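Local coordinates for putative uncharacterized protein (Pyrococcus furiosus, PDB 3UFC) that binds CRISPR RNA as a Cas6-family protein of archaeal adaptive immunity against mobile genetic elements, and is a putative endoribonuclease, at residues Arg56-Lys61 with Ser78-Ser83; Lys118-Lys123 with Val237-Glu242; Lys123-Phe128 with Val208-Gly213; Val135-Lys140 with Phe226-Asn231. One frame throughout, in Å; residues are numbered along the deposited sequence.

Contact 1: residues Arg56-Lys61 with Ser78-Ser83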
loop_
_atom_site.group_PDB
_atom_site.type_symbol
_atom_site.label_atom_id
_atom_site.label_comp_id
_atom_site.label_asym_id
_atom_site.label_seq_id
_atom_site.Cartn_x
_atom_site.Cartn_y
_atom_site.Cartn_z
ATOM N N ARG A 56 4.195 4.068 -1.403
ATOM C CA ARG A 56 4.202 5.419 -1.917
ATOM C C ARG A 56 5.510 5.419 -2.721
ATOM O O ARG A 56 6.347 4.523 -2.556
ATOM C CB ARG A 56 4.271 6.421 -0.763
ATOM C CG ARG A 56 2.942 6.608 -0.015
ATOM C CD ARG A 56 2.009 7.547 -0.772
ATOM N NE ARG A 56 2.517 8.915 -0.746
ATOM C CZ ARG A 56 2.054 9.910 -1.494
ATOM N NH1 ARG A 56 1.056 9.702 -2.341
ATOM N NH2 ARG A 56 2.607 11.111 -1.408
ATOM N N ILE A 57 5.686 6.389 -3.605
ATOM C CA ILE A 57 6.919 6.440 -4.380
ATOM C C ILE A 57 8.022 6.819 -3.388
ATOM O O ILE A 57 7.959 7.871 -2.752
ATOM C CB ILE A 57 6.812 7.490 -5.519
ATOM C CG1 ILE A 57 5.727 7.062 -6.514
ATOM C CG2 ILE A 57 8.150 7.627 -6.236
ATOM C CD1 ILE A 57 5.412 8.103 -7.590
ATOM N N ILE A 58 9.013 5.946 -3.235
ATOM C CA ILE A 58 10.113 6.184 -2.303
ATOM C C ILE A 58 11.274 6.879 -3.013
ATOM O O ILE A 58 11.927 6.301 -3.880
ATOM C CB ILE A 58 10.605 4.851 -1.683
ATOM C CG1 ILE A 58 9.417 4.097 -1.072
ATOM C CG2 ILE A 58 11.660 5.121 -0.612
ATOM C CD1 ILE A 58 8.724 4.845 0.040
ATOM N N ILE A 59 11.518 8.126 -2.628
ATOM C CA ILE A 59 12.570 8.947 -3.217
ATOM C C ILE A 59 13.705 9.180 -2.214
ATOM O O ILE A 59 13.502 9.781 -1.162
ATOM C CB ILE A 59 11.972 10.294 -3.663
ATOM C CG1 ILE A 59 10.777 10.033 -4.588
ATOM C CG2 ILE A 59 13.021 11.127 -4.378
ATOM C CD1 ILE A 59 9.867 11.219 -4.788
ATOM N N ARG A 60 14.900 8.697 -2.548
ATOM C CA ARG A 60 16.062 8.827 -1.667
ATOM C C ARG A 60 16.337 10.260 -1.209
ATOM O O ARG A 60 16.574 10.502 -0.024
ATOM C CB ARG A 60 17.307 8.263 -2.355
ATOM C CG ARG A 60 18.561 8.299 -1.489
ATOM C CD ARG A 60 19.778 7.827 -2.267
ATOM N NE ARG A 60 21.016 8.010 -1.513
ATOM C CZ ARG A 60 22.229 7.757 -1.997
ATOM N NH1 ARG A 60 22.369 7.308 -3.237
ATOM N NH2 ARG A 60 23.302 7.960 -1.244
ATOM N N LYS A 61 16.316 11.203 -2.145
ATOM C CA LYS A 61 16.554 12.604 -1.819
ATOM C C LYS A 61 15.420 13.445 -2.391
ATOM O O LYS A 61 15.289 13.594 -3.608
ATOM C CB LYS A 61 17.897 13.066 -2.385
ATOM C CG LYS A 61 18.399 14.358 -1.767
ATOM C CD LYS A 61 19.816 14.676 -2.217
ATOM C CE LYS A 61 20.393 15.832 -1.414
ATOM N NZ LYS A 61 20.438 15.507 0.043
ATOM N N SER A 78 12.103 4.405 -6.043
ATOM C CA SER A 78 11.524 3.070 -6.059
ATOM C C SER A 78 10.038 3.022 -5.724
ATOM O O SER A 78 9.530 3.840 -4.960
ATOM C CB SER A 78 12.276 2.168 -5.077
ATOM O OG SER A 78 13.621 1.966 -5.481
ATOM N N LEU A 79 9.357 2.048 -6.318
ATOM C CA LEU A 79 7.942 1.800 -6.082
ATOM C C LEU A 79 7.861 0.314 -5.739
ATOM O O LEU A 79 8.282 -0.533 -6.535
ATOM C CB LEU A 79 7.116 2.071 -7.342
ATOM C CG LEU A 79 5.657 1.602 -7.282
ATOM C CD1 LEU A 79 4.897 2.379 -6.201
ATOM C CD2 LEU A 79 4.997 1.801 -8.642
ATOM N N TYR A 80 7.347 -0.010 -4.556
ATOM C CA TYR A 80 7.227 -1.412 -4.166
ATOM C C TYR A 80 5.790 -1.892 -4.309
ATOM O O TYR A 80 4.840 -1.157 -4.034
ATOM C CB TYR A 80 7.709 -1.614 -2.727
ATOM C CG TYR A 80 9.116 -1.113 -2.495
ATOM C CD1 TYR A 80 9.353 0.211 -2.144
ATOM C CD2 TYR A 80 10.216 -1.959 -2.663
ATOM C CE1 TYR A 80 10.647 0.689 -1.967
ATOM C CE2 TYR A 80 11.517 -1.493 -2.490
ATOM C CZ TYR A 80 11.723 -0.168 -2.141
ATOM O OH TYR A 80 12.998 0.305 -1.965
ATOM N N ILE A 81 5.638 -3.131 -4.754
ATOM C CA ILE A 81 4.326 -3.720 -4.948
ATOM C C ILE A 81 4.353 -5.124 -4.358
ATOM O O ILE A 81 5.386 -5.803 -4.408
ATOM C CB ILE A 81 3.987 -3.805 -6.450
ATOM C CG1 ILE A 81 3.979 -2.399 -7.059
ATOM C CG2 ILE A 81 2.653 -4.495 -6.644
ATOM C CD1 ILE A 81 3.683 -2.376 -8.550
ATOM N N SER A 82 3.233 -5.556 -3.784
ATOM C CA SER A 82 3.168 -6.885 -3.200
ATOM C C SER A 82 1.777 -7.484 -3.256
ATOM O O SER A 82 0.776 -6.763 -3.327
ATOM C CB SER A 82 3.643 -6.852 -1.745
ATOM O OG SER A 82 3.434 -8.113 -1.126
ATOM N N SER A 83 1.726 -8.814 -3.227
ATOM C CA SER A 83 0.466 -9.539 -3.241
ATOM C C SER A 83 0.692 -10.988 -2.846
ATOM O O SER A 83 1.761 -11.548 -3.108
ATOM C CB SER A 83 -0.173 -9.495 -4.625
ATOM O OG SER A 83 -1.347 -10.290 -4.640
#
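Ser78 and Ile58 face each other as an antiparallel hydrogen-bonded pair, their CA atoms 5.1 Å apart, and both backbone bonds of the contact belong to them. Ser78 N donates to Ile58 O at 2.9 Å, and Ser78 O receives Ile58 N at 2.8 Å, the donor lying nearly in line with the carbonyl (C=O...N angle 166°). The two side chains leave on the same face of the sheet, but Ser78 OG turns to Glu6 and Lys8 of strand 3-11. Leu79 comes next; its CD1 brushes Arg56 O at 4.5 Å, and its side chain also touches Phe54 and Ser55 of strand 53-59. Tyr80 then returns to Ile58 with its ring. A chi1 of -55° sets CG anti to the carbonyl carbon and swings the ring back toward the start of its own strand, where CE1 meets Ile58 CG1 at 3.7 Å. The isoleucine methylene sits at the ring edge, near its plane, and the two side chains cross at about a right angle. From Ile81 onward the strand leaves 56-61 behind, and Ile81 packs on Phe54 and on Ile92 of helix 86-98. The pairing joins edge strand 53-59, one of the two outermost, to strand 77-83, the second and third strands of a ferredoxin-like fold, with strand 3-11 on the other side of 77-83.

Contact 2: residues Lys118-Lys123 with Val237-Glu242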
loop_
_atom_site.group_PDB
_atom_site.type_symbol
_atom_site.label_atom_id
_atom_site.label_comp_id
_atom_site.label_asym_id
_atom_site.label_seq_id
_atom_site.Cartn_x
_atom_site.Cartn_y
_atom_site.Cartn_z
ATOM N N LYS A 118 13.326 -10.434 -1.486
ATOM C CA LYS A 118 13.214 -11.643 -0.687
ATOM C C LYS A 118 12.089 -11.457 0.322
ATOM O O LYS A 118 12.047 -10.464 1.045
ATOM C CB LYS A 118 14.526 -11.940 0.050
ATOM C CG LYS A 118 14.922 -10.895 1.084
ATOM C CD LYS A 118 15.870 -11.479 2.127
ATOM C CE LYS A 118 15.197 -12.599 2.912
ATOM N NZ LYS A 118 16.040 -13.105 4.035
ATOM N N SER A 119 11.166 -12.407 0.351
ATOM C CA SER A 119 10.055 -12.351 1.288
ATOM C C SER A 119 10.567 -12.906 2.610
ATOM O O SER A 119 10.841 -14.099 2.726
ATOM C CB SER A 119 8.887 -13.192 0.768
ATOM O OG SER A 119 9.325 -14.494 0.413
ATOM N N LYS A 120 10.708 -12.034 3.602
ATOM C CA LYS A 120 11.209 -12.439 4.909
ATOM C C LYS A 120 10.233 -13.320 5.678
ATOM O O LYS A 120 9.025 -13.278 5.446
ATOM C CB LYS A 120 11.563 -11.197 5.727
ATOM C CG LYS A 120 12.591 -10.313 5.034
ATOM C CD LYS A 120 12.998 -9.128 5.885
ATOM C CE LYS A 120 14.060 -8.297 5.173
ATOM N NZ LYS A 120 14.442 -7.084 5.949
ATOM N N GLU A 121 10.770 -14.126 6.588
ATOM C CA GLU A 121 9.952 -15.019 7.395
ATOM C C GLU A 121 9.069 -14.234 8.353
ATOM O O GLU A 121 9.523 -13.307 9.019
ATOM C CB GLU A 121 10.835 -15.988 8.192
ATOM C CG GLU A 121 10.086 -16.738 9.288
ATOM C CD GLU A 121 10.919 -17.826 9.949
ATOM O OE1 GLU A 121 12.090 -17.563 10.301
ATOM O OE2 GLU A 121 10.392 -18.946 10.128
ATOM N N ILE A 122 7.802 -14.617 8.417
ATOM C CA ILE A 122 6.848 -13.962 9.302
ATOM C C ILE A 122 6.641 -14.833 10.540
ATOM O O ILE A 122 6.351 -16.023 10.432
ATOM C CB ILE A 122 5.496 -13.770 8.599
ATOM C CG1 ILE A 122 5.704 -13.025 7.274
ATOM C CG2 ILE A 122 4.545 -12.997 9.504
ATOM C CD1 ILE A 122 6.320 -11.654 7.441
ATOM N N LYS A 123 6.789 -14.239 11.716
ATOM C CA LYS A 123 6.618 -14.983 12.956
ATOM C C LYS A 123 5.416 -14.463 13.738
ATOM O O LYS A 123 4.645 -13.648 13.228
ATOM C CB LYS A 123 7.900 -14.879 13.782
ATOM C CG LYS A 123 9.091 -15.537 13.087
ATOM C CD LYS A 123 10.321 -14.650 13.081
ATOM C CE LYS A 123 10.917 -14.504 14.468
ATOM N NZ LYS A 123 12.101 -13.584 14.473
ATOM N N VAL A 237 3.817 -2.716 4.249
ATOM C CA VAL A 237 4.849 -2.650 5.272
ATOM C C VAL A 237 6.053 -3.510 4.913
ATOM O O VAL A 237 5.988 -4.363 4.030
ATOM C CB VAL A 237 4.327 -3.154 6.641
ATOM C CG1 VAL A 237 3.216 -2.256 7.159
ATOM C CG2 VAL A 237 3.830 -4.579 6.507
ATOM N N LYS A 238 7.151 -3.268 5.614
ATOM C CA LYS A 238 8.371 -4.047 5.443
ATOM C C LYS A 238 8.730 -4.521 6.846
ATOM O O LYS A 238 8.240 -3.967 7.832
ATOM C CB LYS A 238 9.508 -3.182 4.905
ATOM C CG LYS A 238 9.978 -2.108 5.869
ATOM C CD LYS A 238 11.153 -1.346 5.277
ATOM C CE LYS A 238 11.564 -0.178 6.156
ATOM N NZ LYS A 238 12.682 0.594 5.535
ATOM N N ILE A 239 9.570 -5.542 6.936
ATOM C CA ILE A 239 10.000 -6.056 8.229
ATOM C C ILE A 239 11.340 -5.433 8.605
ATOM O O ILE A 239 12.198 -5.233 7.748
ATOM C CB ILE A 239 10.165 -7.592 8.190
ATOM C CG1 ILE A 239 8.790 -8.255 8.113
ATOM C CG2 ILE A 239 10.929 -8.081 9.422
ATOM C CD1 ILE A 239 8.844 -9.748 7.950
ATOM N N ILE A 240 11.507 -5.098 9.879
ATOM C CA ILE A 240 12.769 -4.547 10.355
ATOM C C ILE A 240 13.223 -5.380 11.549
ATOM O O ILE A 240 12.412 -5.769 12.391
ATOM C CB ILE A 240 12.655 -3.053 10.759
ATOM C CG1 ILE A 240 11.530 -2.853 11.760
ATOM C CG2 ILE A 240 12.419 -2.192 9.524
ATOM C CD1 ILE A 240 11.316 -1.396 12.135
ATOM N N GLU A 241 14.517 -5.676 11.603
ATOM C CA GLU A 241 15.072 -6.485 12.682
ATOM C C GLU A 241 14.946 -5.813 14.049
ATOM O O GLU A 241 14.719 -6.484 15.059
ATOM C CB GLU A 241 16.538 -6.803 12.393
ATOM C CG GLU A 241 16.790 -7.343 10.992
ATOM C CD GLU A 241 15.864 -8.489 10.622
ATOM O OE1 GLU A 241 15.800 -9.478 11.383
ATOM O OE2 GLU A 241 15.204 -8.403 9.562
ATOM N N GLU A 242 15.095 -4.492 14.077
ATOM C CA GLU A 242 14.993 -3.735 15.323
ATOM C C GLU A 242 15.048 -2.229 15.072
ATOM O O GLU A 242 16.107 -1.679 14.765
ATOM C CB GLU A 242 16.121 -4.128 16.282
ATOM C CG GLU A 242 16.110 -3.360 17.599
ATOM C CD GLU A 242 17.299 -3.691 18.484
ATOM O OE1 GLU A 242 17.446 -4.870 18.875
ATOM O OE2 GLU A 242 18.088 -2.771 18.791
#
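Lys120 and Ile239 both hold their gamma branch anti to the carbonyl carbon (chi1 -58° for Lys120 CG, -72° for Ile239 CG1), and the lysine runs out along the isoleucine while the isoleucine runs back along it. The lysine is extended beyond CG, which lays its methylenes against its partner: Lys120 CB lies 3.8 Å from Ile239 CD1, and Lys120 CD 4.0 Å from Ile239 CB. At the far end Lys120 NZ reaches Ile239 O at 3.4 Å, a weak hydrogen bond. Glu241, exposed and bent at chi2 (-50°), comes in from the far side of the ammonium, and its OE2 forms a long salt bridge of 3.9 Å with Lys120 NZ. Strand 237-239 is one of the two edge strands of the second ferredoxin-like sheet and the last of its four strands in the chain; residues 118-123 are part of the irregular connection that leads from strand 107-116 of the first sheet into this one. The connection thus passes beside the sheet margin, with Ile239 directed at it. Ile239 CD1 also lies 3.8 Å from Glu121 O. Ile122 CD1 comes to 3.2 Å from Ile239 CD1, closer than usual for two methyl groups, and the exact spacing is doubtful. Both isoleucines lean on Tyr222 of helix 215-224, and Ile122 on Ala218 as well.

Contact 3: residues Lys123-Phe128 with Val208-Gly213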
loop_
_atom_site.group_PDB
_atom_site.type_symbol
_atom_site.label_atom_id
_atom_site.label_comp_id
_atom_site.label_asym_id
_atom_site.label_seq_id
_atom_site.Cartn_x
_atom_site.Cartn_y
_atom_site.Cartn_z
ATOM N N LYS A 123 6.789 -14.239 11.716
ATOM C CA LYS A 123 6.618 -14.983 12.956
ATOM C C LYS A 123 5.416 -14.463 13.738
ATOM O O LYS A 123 4.645 -13.648 13.228
ATOM C CB LYS A 123 7.900 -14.879 13.782
ATOM C CG LYS A 123 9.091 -15.537 13.087
ATOM C CD LYS A 123 10.321 -14.650 13.081
ATOM C CE LYS A 123 10.917 -14.504 14.468
ATOM N NZ LYS A 123 12.101 -13.584 14.473
ATOM N N ASN A 124 5.241 -14.942 14.966
ATOM C CA ASN A 124 4.121 -14.493 15.784
ATOM C C ASN A 124 4.381 -13.094 16.300
ATOM O O ASN A 124 3.457 -12.382 16.692
ATOM C CB ASN A 124 3.886 -15.458 16.943
ATOM C CG ASN A 124 3.391 -16.798 16.471
ATOM O OD1 ASN A 124 4.085 -17.807 16.590
ATOM N ND2 ASN A 124 2.186 -16.817 15.907
ATOM N N VAL A 125 5.651 -12.706 16.301
ATOM C CA VAL A 125 6.038 -11.372 16.726
ATOM C C VAL A 125 6.893 -10.772 15.611
ATOM O O VAL A 125 7.872 -11.380 15.165
ATOM C CB VAL A 125 6.841 -11.393 18.042
ATOM C CG1 VAL A 125 7.182 -9.962 18.458
ATOM C CG2 VAL A 125 6.023 -12.079 19.142
ATOM N N ASN A 126 6.506 -9.587 15.148
ATOM C CA ASN A 126 7.228 -8.911 14.073
ATOM C C ASN A 126 7.226 -7.407 14.289
ATOM O O ASN A 126 6.322 -6.860 14.916
ATOM C CB ASN A 126 6.551 -9.165 12.718
ATOM C CG ASN A 126 6.260 -10.630 12.461
ATOM O OD1 ASN A 126 7.153 -11.403 12.118
ATOM N ND2 ASN A 126 4.995 -11.019 12.626
ATOM N N ILE A 127 8.249 -6.740 13.776
ATOM C CA ILE A 127 8.290 -5.292 13.846
ATOM C C ILE A 127 8.052 -4.883 12.395
ATOM O O ILE A 127 8.813 -5.267 11.503
ATOM C CB ILE A 127 9.649 -4.752 14.306
ATOM C CG1 ILE A 127 9.921 -5.169 15.754
ATOM C CG2 ILE A 127 9.643 -3.230 14.226
ATOM C CD1 ILE A 127 11.245 -4.656 16.272
ATOM N N PHE A 128 6.979 -4.135 12.161
ATOM C CA PHE A 128 6.631 -3.689 10.814
ATOM C C PHE A 128 6.820 -2.183 10.664
ATOM O O PHE A 128 6.618 -1.422 11.613
ATOM C CB PHE A 128 5.165 -4.028 10.489
ATOM C CG PHE A 128 4.886 -5.501 10.316
ATOM C CD1 PHE A 128 4.004 -6.159 11.172
ATOM C CD2 PHE A 128 5.469 -6.223 9.272
ATOM C CE1 PHE A 128 3.701 -7.510 10.992
ATOM C CE2 PHE A 128 5.176 -7.574 9.078
ATOM C CZ PHE A 128 4.289 -8.223 9.939
ATOM N N VAL A 208 5.643 2.580 12.747
ATOM C CA VAL A 208 6.498 1.442 13.026
ATOM C C VAL A 208 5.792 0.840 14.233
ATOM O O VAL A 208 5.489 1.549 15.196
ATOM C CB VAL A 208 7.934 1.866 13.414
ATOM C CG1 VAL A 208 8.730 0.643 13.859
ATOM C CG2 VAL A 208 8.616 2.534 12.228
ATOM N N PHE A 209 5.489 -0.447 14.170
ATOM C CA PHE A 209 4.800 -1.088 15.275
ATOM C C PHE A 209 5.213 -2.530 15.423
ATOM O O PHE A 209 5.597 -3.180 14.452
ATOM C CB PHE A 209 3.277 -1.027 15.085
ATOM C CG PHE A 209 2.778 -1.735 13.845
ATOM C CD1 PHE A 209 2.910 -1.149 12.586
ATOM C CD2 PHE A 209 2.158 -2.978 13.939
ATOM C CE1 PHE A 209 2.428 -1.792 11.441
ATOM C CE2 PHE A 209 1.674 -3.625 12.802
ATOM C CZ PHE A 209 1.811 -3.025 11.548
ATOM N N ARG A 210 5.143 -3.027 16.652
ATOM C CA ARG A 210 5.476 -4.417 16.911
ATOM C C ARG A 210 4.143 -5.159 16.914
ATOM O O ARG A 210 3.200 -4.757 17.593
ATOM C CB ARG A 210 6.190 -4.564 18.264
ATOM C CG ARG A 210 6.630 -5.992 18.563
ATOM C CD ARG A 210 7.449 -6.116 19.852
ATOM N NE ARG A 210 8.798 -5.567 19.733
ATOM C CZ ARG A 210 9.159 -4.360 20.155
ATOM N NH1 ARG A 210 8.273 -3.562 20.732
ATOM N NH2 ARG A 210 10.412 -3.954 20.005
ATOM N N TYR A 211 4.069 -6.226 16.126
ATOM C CA TYR A 211 2.865 -7.047 16.004
ATOM C C TYR A 211 3.013 -8.324 16.830
ATOM O O TYR A 211 4.052 -8.980 16.764
ATOM C CB TYR A 211 2.665 -7.416 14.525
ATOM C CG TYR A 211 1.546 -8.401 14.232
ATOM C CD1 TYR A 211 0.334 -7.969 13.696
ATOM C CD2 TYR A 211 1.719 -9.767 14.447
ATOM C CE1 TYR A 211 -0.679 -8.874 13.373
ATOM C CE2 TYR A 211 0.713 -10.682 14.129
ATOM C CZ TYR A 211 -0.481 -10.228 13.592
ATOM O OH TYR A 211 -1.461 -11.132 13.251
ATOM N N TYR A 212 1.977 -8.670 17.595
ATOM C CA TYR A 212 1.972 -9.889 18.415
ATOM C C TYR A 212 0.751 -10.737 18.082
ATOM O O TYR A 212 -0.376 -10.250 18.156
ATOM C CB TYR A 212 1.872 -9.579 19.915
ATOM C CG TYR A 212 3.047 -8.872 20.540
ATOM C CD1 TYR A 212 3.184 -7.491 20.446
ATOM C CD2 TYR A 212 4.010 -9.587 21.258
ATOM C CE1 TYR A 212 4.245 -6.834 21.054
ATOM C CE2 TYR A 212 5.078 -8.940 21.870
ATOM C CZ TYR A 212 5.188 -7.563 21.763
ATOM O OH TYR A 212 6.242 -6.916 22.363
ATOM N N GLY A 213 0.953 -12.002 17.736
ATOM C CA GLY A 213 -0.211 -12.829 17.469
ATOM C C GLY A 213 -0.242 -13.727 16.255
ATOM O O GLY A 213 0.769 -14.294 15.847
#
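Phe128 and Phe209 form a hydrogen-bonded pair in antiparallel strands 125-128 and 208-213, part of the two inner strands of the second, four-stranded sheet of a ferredoxin-like fold. Phe128 CB lies over one face of the Phe209 ring, a CH-pi contact 4.0 Å from the centroid. A chi1 of 61° brings the Phe209 ring there, with CG between backbone N and carbonyl carbon. Phe128 CG still meets Phe209 CZ, and CD1 is 3.8 Å from Phe209 CE2; the ring planes stand 44° apart, an oblique meeting. Phe128 CE1 reaches Tyr211 CB, at its ring edge, at 3.7 Å and also packs on the Phe226 ring. CD2 and CE2 meet Val237 and Ile239. At the tip, Asn126 CB lies over the rim of one face, 3.7 Å from Phe128 CZ. Helix 215-224 covers Asn126 and Tyr211 through Ala218 and Ile217. On the other sheet face, Val125 CG1 sits over the Tyr212 ring, whose hydroxyl turns to Glu186. Just ahead of strand 125-128, Asn124 ND2 reaches Gly213 O at 2.9 Å, nearly straight (174°), and Gly213 N returns a 2.7 Å bond to Asn124 O. The face of Phe128, Phe209 and Tyr211 is buried and aromatic, and the Asn126 amide within it is satisfied by Lys123 N and O; the other holds Arg210, whose charge is probably balanced by its salt bridge to Glu186.

Contact 4: residues Val135-Lys140 with Phe226-Asn231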
loop_
_atom_site.group_PDB
_atom_site.type_symbol
_atom_site.label_atom_id
_atom_site.label_comp_id
_atom_site.label_asym_id
_atom_site.label_seq_id
_atom_site.Cartn_x
_atom_site.Cartn_y
_atom_site.Cartn_z
ATOM N N VAL A 135 -4.544 2.597 6.712
ATOM C CA VAL A 135 -5.867 3.194 6.840
ATOM C C VAL A 135 -6.816 2.256 7.582
ATOM O O VAL A 135 -6.964 1.090 7.222
ATOM C CB VAL A 135 -6.469 3.493 5.446
ATOM C CG1 VAL A 135 -7.869 4.102 5.592
ATOM C CG2 VAL A 135 -5.554 4.453 4.677
ATOM N N VAL A 136 -7.441 2.773 8.634
ATOM C CA VAL A 136 -8.398 2.008 9.424
ATOM C C VAL A 136 -9.551 2.956 9.707
ATOM O O VAL A 136 -9.362 4.009 10.322
ATOM C CB VAL A 136 -7.798 1.533 10.765
ATOM C CG1 VAL A 136 -8.851 0.757 11.552
ATOM C CG2 VAL A 136 -6.566 0.648 10.513
ATOM N N ARG A 137 -10.745 2.585 9.263
ATOM C CA ARG A 137 -11.898 3.453 9.445
ATOM C C ARG A 137 -13.068 2.843 10.199
ATOM O O ARG A 137 -13.138 1.632 10.414
ATOM C CB ARG A 137 -12.385 3.932 8.077
ATOM C CG ARG A 137 -11.298 4.574 7.243
ATOM C CD ARG A 137 -11.232 3.955 5.862
ATOM N NE ARG A 137 -12.289 4.418 4.971
ATOM C CZ ARG A 137 -12.359 5.645 4.464
ATOM N NH1 ARG A 137 -11.434 6.544 4.760
ATOM N NH2 ARG A 137 -13.343 5.969 3.638
ATOM N N THR A 138 -13.983 3.716 10.601
ATOM C CA THR A 138 -15.189 3.321 11.303
ATOM C C THR A 138 -16.287 4.249 10.786
ATOM O O THR A 138 -16.009 5.175 10.026
ATOM C CB THR A 138 -15.035 3.472 12.832
ATOM O OG1 THR A 138 -16.217 2.987 13.478
ATOM C CG2 THR A 138 -14.807 4.918 13.213
ATOM N N VAL A 139 -17.527 3.999 11.182
ATOM C CA VAL A 139 -18.638 4.827 10.729
ATOM C C VAL A 139 -19.126 5.792 11.803
ATOM O O VAL A 139 -19.440 5.380 12.919
ATOM C CB VAL A 139 -19.829 3.953 10.271
ATOM C CG1 VAL A 139 -21.023 4.828 9.934
ATOM C CG2 VAL A 139 -19.429 3.128 9.060
ATOM N N LYS A 140 -19.181 7.075 11.456
ATOM C CA LYS A 140 -19.653 8.108 12.372
ATOM C C LYS A 140 -20.727 8.973 11.710
ATOM O O LYS A 140 -20.805 9.059 10.483
ATOM C CB LYS A 140 -18.494 8.990 12.847
ATOM C CG LYS A 140 -17.664 8.379 13.969
ATOM C CD LYS A 140 -16.625 9.367 14.487
ATOM C CE LYS A 140 -15.890 8.829 15.709
ATOM N NZ LYS A 140 -15.105 7.596 15.419
ATOM N N PHE A 226 -1.705 -3.888 5.459
ATOM C CA PHE A 226 -2.516 -3.844 6.678
ATOM C C PHE A 226 -3.567 -2.767 6.503
ATOM O O PHE A 226 -3.293 -1.724 5.913
ATOM C CB PHE A 226 -1.662 -3.485 7.897
ATOM C CG PHE A 226 -0.992 -4.662 8.530
ATOM C CD1 PHE A 226 -1.680 -5.461 9.442
ATOM C CD2 PHE A 226 0.316 -4.998 8.189
ATOM C CE1 PHE A 226 -1.073 -6.585 10.009
ATOM C CE2 PHE A 226 0.932 -6.122 8.753
ATOM C CZ PHE A 226 0.231 -6.914 9.664
ATOM N N GLY A 227 -4.770 -3.021 7.004
ATOM C CA GLY A 227 -5.815 -2.018 6.909
ATOM C C GLY A 227 -6.675 -2.051 5.661
ATOM O O GLY A 227 -6.818 -3.085 5.013
ATOM N N GLU A 228 -7.247 -0.898 5.329
ATOM C CA GLU A 228 -8.144 -0.777 4.184
ATOM C C GLU A 228 -7.533 -0.007 3.026
ATOM O O GLU A 228 -6.470 0.601 3.162
ATOM C CB GLU A 228 -9.431 -0.057 4.612
ATOM C CG GLU A 228 -10.110 -0.664 5.823
ATOM C CD GLU A 228 -11.297 0.158 6.293
ATOM O OE1 GLU A 228 -12.188 0.431 5.460
ATOM O OE2 GLU A 228 -11.336 0.525 7.487
ATOM N N LYS A 229 -8.224 -0.040 1.888
ATOM C CA LYS A 229 -7.796 0.675 0.685
ATOM C C LYS A 229 -6.402 0.273 0.214
ATOM O O LYS A 229 -5.737 1.051 -0.472
ATOM C CB LYS A 229 -7.797 2.183 0.956
ATOM C CG LYS A 229 -9.111 2.748 1.484
ATOM C CD LYS A 229 -10.221 2.601 0.456
ATOM C CE LYS A 229 -11.472 3.360 0.881
ATOM N NZ LYS A 229 -12.524 3.319 -0.174
ATOM N N THR A 230 -5.957 -0.931 0.557
ATOM C CA THR A 230 -4.609 -1.337 0.176
ATOM C C THR A 230 -4.336 -1.315 -1.328
ATOM O O THR A 230 -3.234 -0.955 -1.751
ATOM C CB THR A 230 -4.246 -2.738 0.757
ATOM O OG1 THR A 230 -5.089 -3.749 0.184
ATOM C CG2 THR A 230 -4.423 -2.729 2.279
ATOM N N ASN A 231 -5.333 -1.676 -2.130
ATOM C CA ASN A 231 -5.171 -1.698 -3.583
ATOM C C ASN A 231 -5.000 -0.299 -4.172
ATOM O O ASN A 231 -4.587 -0.150 -5.325
ATOM C CB ASN A 231 -6.361 -2.405 -4.240
ATOM C CG ASN A 231 -7.668 -1.683 -4.011
ATOM O OD1 ASN A 231 -7.991 -1.304 -2.888
ATOM N ND2 ASN A 231 -8.440 -1.498 -5.082
HETATM O O HOH W 1 -4.263 0.541 4.741
#
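A water is gripped by three backbone groups: Val135 N donates to it at 2.9 Å, and it donates in turn to Phe226 O and Glu228 O, each 2.7 Å away. Beside it Glu228 N bonds to Val135 O at 2.8 Å. Gly227, with no side chain, lets that same carbonyl approach its CA to 3.3 Å. The Glu228 side chain, extended beyond CG (chi2 174°), reaches along the neighbouring backbone until OE2 takes Arg137 N at 2.8 Å, on the syn side but 35° out of the carboxylate plane. OE1 stays 4.0 Å from Arg137 NE, beyond a salt bridge. Arg137 makes a salt bridge to Asp150 through NH1 and a hydrogen bond to His148 through NH2, and Lys229 CE lies over one guanidinium face. Residues 226-231 belong to what is probably the glycine-rich loop of the RAMP superfamily. The contact joins this loop, after helix 215-224, to the base of the two-stranded hairpin 136-151, with helix 158-174 packing against Val136 and Thr230.

In the fold
From the N terminus, contact 1 comes first and closes the excursion through strands 62-65 and 69-72 in the first ferredoxin-like sheet; it is complete before the others open. Contact 2 opens after strand 107-116 and closes only near the C terminus, so contacts 3 and 4 are nested inside its loop. Contact 3 follows at once, sharing Lys123 with it, and pairs the central strands 125-130 and 200-213 of the second sheet. Contact 4 opens before contact 3 closes, and the two cross. Strands 125-130 and 237-239 are neighbours, so contacts 2 and 3 touch directly, while Phe226 of contact 4 packs on Phe128, Tyr211 and Val237, bringing the loop that holds the hairpin's base against the same sheet.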